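Local coordinates for protein 2-hydroxy-3-oxopropionate reductase (Polaromonas sp. JS666, PDB 4DLL) that probably reduces 2-hydroxy-3-oxopropionate (tartronate semialdehyde) to glycerate with a nicotinamide cofactor, at residues T35-G40 with Q58-T63. Residues are numbered along the deposited sequence; the frame is centred on the assembly and turned at random.
With SO4 (sulfate ion), chain C.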
loop_
_atom_site.group_PDB
_atom_site.type_symbol
_atom_site.label_atom_id
_atom_site.label_comp_id
_atom_site.label_asym_id
_atom_site.label_seq_id
_atom_site.Cartn_x
_atom_site.Cartn_y
_atom_site.Cartn_z
ATOM N N THR A 35 -8.369 -33.112 -7.262
ATOM C CA THR A 35 -7.761 -33.532 -6.000
ATOM C C THR A 35 -7.079 -32.343 -5.242
ATOM O O THR A 35 -6.360 -31.545 -5.845
ATOM C CB THR A 35 -6.750 -34.673 -6.265
ATOM O OG1 THR A 35 -7.430 -35.789 -6.880
ATOM C CG2 THR A 35 -6.056 -35.138 -4.969
ATOM N N PHE A 36 -7.358 -32.196 -3.951
ATOM C CA PHE A 36 -6.520 -31.382 -3.075
ATOM C C PHE A 36 -5.533 -32.270 -2.377
ATOM O O PHE A 36 -5.859 -33.394 -1.986
ATOM C CB PHE A 36 -7.315 -30.601 -2.000
ATOM C CG PHE A 36 -8.074 -29.428 -2.532
ATOM C CD1 PHE A 36 -8.109 -29.166 -3.898
ATOM C CD2 PHE A 36 -8.850 -28.631 -1.675
ATOM C CE1 PHE A 36 -8.832 -28.084 -4.424
ATOM C CE2 PHE A 36 -9.585 -27.528 -2.185
ATOM C CZ PHE A 36 -9.571 -27.269 -3.573
ATOM N N LEU A 37 -4.340 -31.721 -2.219
ATOM C CA LEU A 37 -3.251 -32.243 -1.439
ATOM C C LEU A 37 -2.951 -31.200 -0.349
ATOM O O LEU A 37 -2.434 -30.165 -0.643
ATOM C CB LEU A 37 -2.035 -32.404 -2.350
ATOM C CG LEU A 37 -1.711 -33.742 -2.988
ATOM C CD1 LEU A 37 -2.869 -34.523 -3.438
ATOM C CD2 LEU A 37 -0.682 -33.671 -4.098
ATOM N N GLY A 38 -3.292 -31.474 0.905
ATOM C CA GLY A 38 -3.204 -30.470 1.928
ATOM C C GLY A 38 -4.351 -29.494 1.780
ATOM O O GLY A 38 -5.050 -29.478 0.770
ATOM N N THR A 39 -4.563 -28.671 2.788
ATOM C CA THR A 39 -5.625 -27.673 2.719
ATOM C C THR A 39 -5.078 -26.280 2.916
ATOM O O THR A 39 -5.811 -25.327 2.760
ATOM C CB THR A 39 -6.727 -27.923 3.756
ATOM O OG1 THR A 39 -6.125 -28.235 5.021
ATOM C CG2 THR A 39 -7.609 -29.072 3.305
ATOM N N GLY A 40 -3.780 -26.163 3.259
ATOM C CA GLY A 40 -3.139 -24.845 3.467
ATOM C C GLY A 40 -4.022 -23.936 4.306
ATOM O O GLY A 40 -4.734 -24.412 5.197
ATOM N N GLN A 58 -11.561 -35.101 -4.446
ATOM C CA GLN A 58 -10.808 -36.031 -3.596
ATOM C C GLN A 58 -9.795 -35.223 -2.825
ATOM O O GLN A 58 -9.288 -34.224 -3.323
ATOM C CB GLN A 58 -10.034 -37.080 -4.413
ATOM C CG GLN A 58 -10.730 -37.715 -5.633
ATOM C CD GLN A 58 -12.042 -38.441 -5.279
ATOM O OE1 GLN A 58 -12.131 -39.180 -4.267
ATOM N NE2 GLN A 58 -13.068 -38.217 -6.097
ATOM N N VAL A 59 -9.479 -35.675 -1.622
ATOM C CA VAL A 59 -8.605 -34.965 -0.740
ATOM C C VAL A 59 -7.628 -35.933 -0.072
ATOM O O VAL A 59 -8.013 -37.014 0.281
ATOM C CB VAL A 59 -9.425 -34.269 0.408
ATOM C CG1 VAL A 59 -8.477 -33.533 1.378
ATOM C CG2 VAL A 59 -10.451 -33.300 -0.140
ATOM N N TRP A 60 -6.371 -35.554 0.085
ATOM C CA TRP A 60 -5.480 -36.196 1.034
ATOM C C TRP A 60 -5.011 -35.073 1.962
ATOM O O TRP A 60 -4.679 -33.994 1.500
ATOM C CB TRP A 60 -4.294 -36.847 0.310
ATOM C CG TRP A 60 -3.242 -37.273 1.254
ATOM C CD1 TRP A 60 -3.219 -38.433 2.000
ATOM C CD2 TRP A 60 -2.079 -36.525 1.627
ATOM N NE1 TRP A 60 -2.103 -38.443 2.817
ATOM C CE2 TRP A 60 -1.381 -37.295 2.604
ATOM C CE3 TRP A 60 -1.554 -35.283 1.234
ATOM C CZ2 TRP A 60 -0.168 -36.871 3.174
ATOM C CZ3 TRP A 60 -0.353 -34.865 1.790
ATOM C CH2 TRP A 60 0.329 -35.658 2.766
ATOM N N ASN A 61 -5.031 -35.275 3.272
ATOM C CA ASN A 61 -4.606 -34.212 4.147
ATOM C C ASN A 61 -4.148 -34.819 5.484
ATOM O O ASN A 61 -4.171 -36.023 5.611
ATOM C CB ASN A 61 -5.695 -33.145 4.284
ATOM C CG ASN A 61 -6.805 -33.553 5.229
ATOM O OD1 ASN A 61 -7.269 -34.678 5.214
ATOM N ND2 ASN A 61 -7.216 -32.639 6.072
ATOM N N ARG A 62 -3.732 -33.981 6.429
ATOM C CA ARG A 62 -3.042 -34.409 7.633
ATOM C C ARG A 62 -3.824 -34.015 8.875
ATOM O O ARG A 62 -3.391 -34.268 9.982
ATOM C CB ARG A 62 -1.642 -33.769 7.679
ATOM C CG ARG A 62 -0.737 -34.190 6.511
ATOM C CD ARG A 62 0.701 -33.570 6.586
ATOM N NE ARG A 62 0.795 -32.215 5.986
ATOM C CZ ARG A 62 -0.028 -31.738 5.055
ATOM N NH1 ARG A 62 -0.999 -32.506 4.571
ATOM N NH2 ARG A 62 0.122 -30.494 4.629
ATOM N N THR A 63 -4.979 -33.391 8.688
ATOM C CA THR A 63 -5.716 -32.825 9.811
ATOM C C THR A 63 -7.196 -33.277 9.814
ATOM O O THR A 63 -8.003 -32.888 8.936
ATOM C CB THR A 63 -5.466 -31.298 9.955
ATOM O OG1 THR A 63 -5.949 -30.858 11.218
ATOM C CG2 THR A 63 -6.144 -30.515 8.888
HETATM S S SO4 C . -3.718 -30.054 6.084
HETATM O O1 SO4 C . -3.285 -28.856 5.364
HETATM O O2 SO4 C . -5.132 -29.826 6.398
HETATM O O3 SO4 C . -3.428 -31.273 5.315
HETATM O O4 SO4 C . -2.960 -30.173 7.320
#
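Phe-36 and Trp-60 show how two parallel strands pair before they part around an anion. Phe-36 N gives its hydrogen to Gln-58 O at 2.9 Å, Trp-60 N returns a bond to Phe-36 O, and Gly-38 N extends the pattern to Trp-60 O, nearly straight at 166°. Beside this backbone, Thr-35 OG1 lies 3.8 Å from Gln-58 CB, while the polar ends turn elsewhere, OG1 to Ala-84 O and Gln-58 OE1 to His-78. Leu-37 CG packs loosely on Trp-60 CE3 at 4.5 Å.

Past the strands a sulfate, probably from the crystallisation liquor, bridges the loops: Thr-39 N donates to its O1, Arg-62 N to its O3. Arg-62 can be followed outward. CB lies 3.8 Å from sulfate O4 and CG stays near O3; a bend at chi3 (-86°) then folds the chain back, laying one face of the guanidinium over the anion. CZ stands 3.4 Å from sulfate O3, NH1 comes to 2.8 Å from the same oxygen, Gly-38 CA sits at the edge of the group in its plane, and NH2 forms a salt bridge with Glu-96. Asn-61 CB packs on Gly-38 CA, and its ND2 bonds to Thr-63 O at 3.0 Å. With an alanine here, Thr-63 O would probably lose this amide donor, and the turn before helix 64-71 would be less firmly held.

Gly-38 and Gly-40 fit the glycine-rich turn of a Rossmann fold, and the sulfate site is consistent with a cofactor-phosphate pocket, as in NADP-dependent relatives. The contact closes the beta-alpha-beta unit of strand 33-37, helix 43-52 and strand 56-60; strand 90-93 flanks the first strand, strand 76-78 the second, and helix 64-71 packs against Val-59 and Asn-61.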